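Long-range contacts in putative surface-anchored fimbrial subunit (Corynebacterium diphtheriae, PDB 3HR6), which forms the shaft of a cell-wall-anchored pilus as its major pilin, a chain of tandem Ig-like modules whose copies probably join into the fibre: residues Glu165-Arg170 against Ala258-Gln263; Gly160-Glu165 against Ile346-Lys351. One frame throughout, in Å; residues are numbered along the deposited sequence.

In the fold
The two contacts share Glu165 and lie with their centres about 10 Å apart. Contact 1 is a strand pairing inside the middle Ig-like module. Contact 2 carries the loop that leads into the same strand across to the 346-351 loop, apparently of the next module. Contact 1 is nested within the loop of chain closed by contact 2. They meet directly: Gly164 N and Val260 O are 3.0 Å apart, probably hydrogen-bonded, and Val163 CG2 packs 3.4 Å from Lys262 C. One calcium ion touches both. Its protein ligands are Asp153, Asp155, Gln158, Gly160 and Glu165, consistent with a metal beside the junction of the two modules.

Contact 1 of 2, residues Glu165-Arg170 against Ala258-Gln263; sequences ENVKYR and APVTKQ. With CA (calcium ion), chain B.
Val260 N donates to Glu165 O at 2.8 Å, just beyond an antiparallel pair of backbone bonds between Val167 and Ala258. In that pair Val167 N reaches Ala258 O at 2.9 Å, and Ala258 N returns to Val167 O. Asn166 faces Pro259 as a non-hydrogen-bonded pair, and their side chains diverge.

The Asn166 side chain still comes back to the partner strand. Its CB lies 3.6 Å from Ala258 O. CG is directed away from the carbonyl carbon (chi1 -58°) and stays 4.1 Å from Ala258 O. This carries OD1 to 3.2 Å from Pro259 CA. OD1 also touches Pro259 CB. The proline nitrogen has no hydrogen to give, so this is packing only. On the other side of the sheet Val167 CG1 meets Val260 CG2 at 3.9 Å, the two side chains crossing at about a right angle.

The Glu165 CB points away from 258-263. At the end of the bent chain OE1 binds the calcium ion, while OE2 accepts a bond from a calcium-bound water.

Strand 166-174 thus runs between 148-152 and 251-259 in a five-stranded antiparallel sheet of the Ig-like module. Tyr169, further along it, packs on strand 268-276.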
loop_
_atom_site.group_PDB
_atom_site.type_symbol
_atom_site.label_atom_id
_atom_site.label_comp_id
_atom_site.label_asym_id
_atom_site.label_seq_id
_atom_site.Cartn_x
_atom_site.Cartn_y
_atom_site.Cartn_z
ATOM N N GLU A 165 16.583 13.194 6.039
ATOM C CA GLU A 165 16.627 13.101 4.587
ATOM C C GLU A 165 15.260 12.649 4.034
ATOM O O GLU A 165 14.336 12.329 4.763
ATOM C CB GLU A 165 17.675 12.050 4.193
ATOM C CG GLU A 165 19.111 12.403 4.614
ATOM C CD GLU A 165 20.133 12.001 3.552
ATOM O OE1 GLU A 165 20.157 10.842 3.129
ATOM O OE2 GLU A 165 20.934 12.859 3.160
ATOM N N ASN A 166 15.168 12.636 2.713
ATOM C CA ASN A 166 13.986 12.157 2.050
ATOM C C ASN A 166 14.104 10.718 1.567
ATOM O O ASN A 166 15.156 10.257 1.152
ATOM C CB ASN A 166 13.667 13.031 0.858
ATOM C CG ASN A 166 13.465 14.473 1.232
ATOM O OD1 ASN A 166 12.683 14.804 2.120
ATOM N ND2 ASN A 166 14.207 15.358 0.573
ATOM N N VAL A 167 12.971 10.032 1.650
ATOM C CA VAL A 167 12.773 8.732 1.039
ATOM C C VAL A 167 12.020 8.953 -0.249
ATOM O O VAL A 167 11.279 9.929 -0.392
ATOM C CB VAL A 167 12.020 7.762 1.985
ATOM C CG1 VAL A 167 10.573 8.292 2.405
ATOM C CG2 VAL A 167 11.961 6.304 1.399
ATOM N N LYS A 168 12.182 8.023 -1.166
ATOM C CA LYS A 168 11.388 7.980 -2.388
ATOM C C LYS A 168 10.747 6.607 -2.485
ATOM O O LYS A 168 11.369 5.601 -2.182
ATOM C CB LYS A 168 12.276 8.228 -3.592
ATOM C CG LYS A 168 11.570 8.182 -4.945
ATOM C CD LYS A 168 12.470 8.791 -5.998
ATOM C CE LYS A 168 12.008 8.547 -7.358
ATOM N NZ LYS A 168 12.970 9.122 -8.347
ATOM N N TYR A 169 9.475 6.581 -2.847
ATOM C CA TYR A 169 8.762 5.346 -3.107
ATOM C C TYR A 169 8.297 5.282 -4.533
ATOM O O TYR A 169 8.017 6.286 -5.155
ATOM C CB TYR A 169 7.577 5.201 -2.198
ATOM C CG TYR A 169 7.904 5.000 -0.767
ATOM C CD1 TYR A 169 8.637 3.901 -0.349
ATOM C CD2 TYR A 169 7.503 5.905 0.178
ATOM C CE1 TYR A 169 8.941 3.725 1.031
ATOM C CE2 TYR A 169 7.769 5.738 1.507
ATOM C CZ TYR A 169 8.510 4.652 1.919
ATOM O OH TYR A 169 8.751 4.594 3.273
ATOM N N ARG A 170 8.223 4.070 -5.038
ATOM C CA ARG A 170 7.795 3.764 -6.395
ATOM C C ARG A 170 6.777 2.641 -6.281
ATOM O O ARG A 170 7.041 1.599 -5.667
ATOM C CB ARG A 170 8.968 3.315 -7.237
ATOM C CG ARG A 170 8.613 2.942 -8.626
ATOM C CD ARG A 170 9.796 2.335 -9.299
ATOM N NE ARG A 170 9.611 2.206 -10.731
ATOM C CZ ARG A 170 9.088 1.159 -11.351
ATOM N NH1 ARG A 170 8.674 0.093 -10.670
ATOM N NH2 ARG A 170 8.990 1.173 -12.696
ATOM N N ALA A 258 9.162 11.839 0.210
ATOM C CA ALA A 258 8.698 12.472 1.441
ATOM C C ALA A 258 9.820 12.540 2.455
ATOM O O ALA A 258 10.703 11.687 2.447
ATOM C CB ALA A 258 7.535 11.698 2.015
ATOM N N PRO A 259 9.759 13.539 3.349
ATOM C CA PRO A 259 10.803 13.638 4.372
ATOM C C PRO A 259 10.659 12.605 5.489
ATOM O O PRO A 259 9.566 12.351 6.007
ATOM C CB PRO A 259 10.669 15.070 4.875
ATOM C CG PRO A 259 9.372 15.508 4.549
ATOM C CD PRO A 259 8.923 14.735 3.311
ATOM N N VAL A 260 11.767 11.984 5.837
ATOM C CA VAL A 260 11.768 11.092 6.997
ATOM C C VAL A 260 11.965 11.994 8.212
ATOM O O VAL A 260 13.056 12.505 8.401
ATOM C CB VAL A 260 12.858 9.991 6.899
ATOM C CG1 VAL A 260 12.826 9.094 8.102
ATOM C CG2 VAL A 260 12.671 9.123 5.642
ATOM N N THR A 261 10.957 12.150 9.065
ATOM C CA THR A 261 11.011 13.197 10.084
ATOM C C THR A 261 11.330 12.680 11.462
ATOM O O THR A 261 11.751 13.463 12.326
ATOM C CB THR A 261 9.720 14.033 10.195
ATOM O OG1 THR A 261 8.691 13.267 10.843
ATOM C CG2 THR A 261 9.224 14.450 8.833
ATOM N N LYS A 262 11.164 11.375 11.671
ATOM C CA LYS A 262 11.458 10.824 12.988
ATOM C C LYS A 262 11.705 9.362 12.912
ATOM O O LYS A 262 11.244 8.676 11.996
ATOM C CB LYS A 262 10.362 11.131 13.988
ATOM C CG LYS A 262 9.031 10.566 13.648
ATOM C CD LYS A 262 7.930 11.242 14.469
ATOM C CE LYS A 262 6.564 10.661 14.198
ATOM N NZ LYS A 262 5.534 11.274 15.141
ATOM N N GLN A 263 12.408 8.874 13.929
ATOM C CA GLN A 263 12.733 7.478 13.989
ATOM C C GLN A 263 11.475 6.696 14.361
ATOM O O GLN A 263 10.830 6.991 15.385
ATOM C CB GLN A 263 13.761 7.250 15.094
ATOM C CG GLN A 263 14.072 5.780 15.369
ATOM C CD GLN A 263 15.162 5.632 16.401
ATOM O OE1 GLN A 263 16.355 5.434 16.071
ATOM N NE2 GLN A 263 14.772 5.719 17.642
HETATM CA CA CA B . 20.338 9.630 0.887
HETATM O O HOH W 1 13.653 14.875 6.794
HETATM O O HOH W 2 21.616 11.908 0.892
HETATM O O HOH W 3 18.127 11.058 0.753
#

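Contact 2 of 2, residues Gly160-Glu165 against Ile346-Lys351. With CA (calcium ion), chain B.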
loop_
_atom_site.group_PDB
_atom_site.type_symbol
_atom_site.label_atom_id
_atom_site.label_comp_id
_atom_site.label_asym_id
_atom_site.label_seq_id
_atom_site.Cartn_x
_atom_site.Cartn_y
_atom_site.Cartn_z
ATOM N N GLY A 160 21.202 5.931 2.052
ATOM C CA GLY A 160 19.937 5.722 2.695
ATOM C C GLY A 160 19.127 6.960 2.898
ATOM O O GLY A 160 19.429 8.062 2.326
ATOM N N PHE A 161 18.124 6.818 3.776
ATOM C CA PHE A 161 17.222 7.914 4.114
ATOM C C PHE A 161 17.015 7.918 5.610
ATOM O O PHE A 161 15.926 7.722 6.140
ATOM C CB PHE A 161 15.890 7.881 3.337
ATOM C CG PHE A 161 15.402 6.503 2.971
ATOM C CD1 PHE A 161 14.589 5.774 3.835
ATOM C CD2 PHE A 161 15.717 5.951 1.733
ATOM C CE1 PHE A 161 14.136 4.526 3.477
ATOM C CE2 PHE A 161 15.237 4.710 1.395
ATOM C CZ PHE A 161 14.486 3.984 2.290
ATOM N N SER A 162 18.112 8.190 6.311
ATOM C CA SER A 162 18.047 8.388 7.749
ATOM C C SER A 162 17.160 9.627 8.051
ATOM O O SER A 162 16.884 10.486 7.170
ATOM C CB SER A 162 19.456 8.615 8.271
ATOM O OG SER A 162 20.214 7.430 8.345
ATOM N N VAL A 163 16.702 9.737 9.272
ATOM C CA VAL A 163 15.918 10.882 9.697
ATOM C C VAL A 163 16.660 12.158 9.289
ATOM O O VAL A 163 17.853 12.314 9.533
ATOM C CB VAL A 163 15.672 10.848 11.263
ATOM C CG1 VAL A 163 15.051 12.176 11.748
ATOM C CG2 VAL A 163 14.785 9.635 11.593
ATOM N N GLY A 164 15.962 13.034 8.601
ATOM C CA GLY A 164 16.508 14.295 8.178
ATOM C C GLY A 164 16.727 14.342 6.679
ATOM O O GLY A 164 17.008 15.409 6.125
ATOM N N GLU A 165 16.583 13.194 6.039
ATOM C CA GLU A 165 16.627 13.101 4.587
ATOM C C GLU A 165 15.260 12.649 4.034
ATOM O O GLU A 165 14.336 12.329 4.763
ATOM C CB GLU A 165 17.675 12.050 4.193
ATOM C CG GLU A 165 19.111 12.403 4.614
ATOM C CD GLU A 165 20.133 12.001 3.552
ATOM O OE1 GLU A 165 20.157 10.842 3.129
ATOM O OE2 GLU A 165 20.934 12.859 3.160
ATOM N N ILE A 346 28.322 11.386 9.416
ATOM C CA ILE A 346 26.945 11.025 9.135
ATOM C C ILE A 346 26.045 12.014 9.809
ATOM O O ILE A 346 26.225 12.336 10.992
ATOM C CB ILE A 346 26.682 9.551 9.549
ATOM C CG1 ILE A 346 27.486 8.660 8.614
ATOM C CG2 ILE A 346 25.178 9.233 9.555
ATOM C CD1 ILE A 346 27.609 7.204 9.055
ATOM N N SER A 347 25.062 12.511 9.055
ATOM C CA SER A 347 24.093 13.471 9.570
ATOM C C SER A 347 22.808 12.762 9.993
ATOM O O SER A 347 22.289 11.912 9.271
ATOM C CB SER A 347 23.809 14.534 8.488
ATOM O OG SER A 347 22.910 15.488 8.943
ATOM N N LEU A 348 22.306 13.102 11.171
ATOM C CA LEU A 348 21.038 12.552 11.675
ATOM C C LEU A 348 20.194 13.712 12.172
ATOM O O LEU A 348 20.580 14.434 13.093
ATOM C CB LEU A 348 21.206 11.563 12.856
ATOM C CG LEU A 348 22.144 10.413 12.579
ATOM C CD1 LEU A 348 22.508 9.572 13.835
ATOM C CD2 LEU A 348 21.537 9.477 11.466
ATOM N N ASP A 349 19.020 13.848 11.573
ATOM C CA ASP A 349 18.124 14.961 11.821
ATOM C C ASP A 349 18.852 16.314 11.800
ATOM O O ASP A 349 18.650 17.136 12.679
ATOM C CB ASP A 349 17.403 14.722 13.159
ATOM C CG ASP A 349 16.051 15.370 13.212
ATOM O OD1 ASP A 349 15.597 15.930 12.220
ATOM O OD2 ASP A 349 15.431 15.345 14.283
ATOM N N GLY A 350 19.698 16.518 10.771
ATOM C CA GLY A 350 20.452 17.750 10.596
ATOM C C GLY A 350 21.586 17.987 11.582
ATOM O O GLY A 350 22.127 19.112 11.644
ATOM N N LYS A 351 21.967 16.962 12.362
ATOM C CA LYS A 351 23.109 17.126 13.248
ATOM C C LYS A 351 24.199 16.234 12.742
ATOM O O LYS A 351 23.917 15.121 12.361
ATOM C CB LYS A 351 22.742 16.720 14.688
ATOM C CG LYS A 351 21.592 17.478 15.279
ATOM C CD LYS A 351 21.906 18.952 15.418
ATOM C CE LYS A 351 20.897 19.640 16.311
ATOM N NZ LYS A 351 21.417 20.939 16.746
HETATM CA CA CA B . 20.338 9.630 0.887
HETATM O O HOH W 4 20.003 12.467 7.870
HETATM O O HOH W 2 21.616 11.908 0.892
HETATM O O HOH W 3 18.127 11.058 0.753
#
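Val163 O is gripped by two donors. Asp349 N reaches it at 2.8 Å, and a water donates to it at 2.7 Å. The amide bond is fairly straight at hydrogen (161°), but its donor stands well above the carbonyl plane, 50° out of it. The same water also donates to Ser347 O, so it bridges the two loops beside the direct bond.

Next to this bond the side chains of the same residues meet. Val163 CG1 points away from its own backbone N (chi1 170°) and lies against Asp349, 3.7 Å from CB and equally close to CG. The methyl group covers one face of the Asp349 carboxylate. Ser162 CB touches Leu348 CD2 at 3.9 Å. The serine hydroxyl OG is bonded elsewhere, to His368 N.

Each loop holds a tight turn. Ser162 to Glu165 is a type II turn, and Leu348 to Lys351 is a type I' turn. Gly164 CA comes within 4.0 Å of Asp349 CA, so the backbones are in contact there.

Gly160 O binds the calcium ion at 2.3 Å, at the other end of the loop. Gln158, another calcium ligand, also bonds Ser347 N through its side chain. One direct backbone bond, a bridging water and apolar packing tie the calcium-held loop to its neighbour, probably across the boundary of two Ig-like modules, consistent with a stiff junction in the pilus shaft.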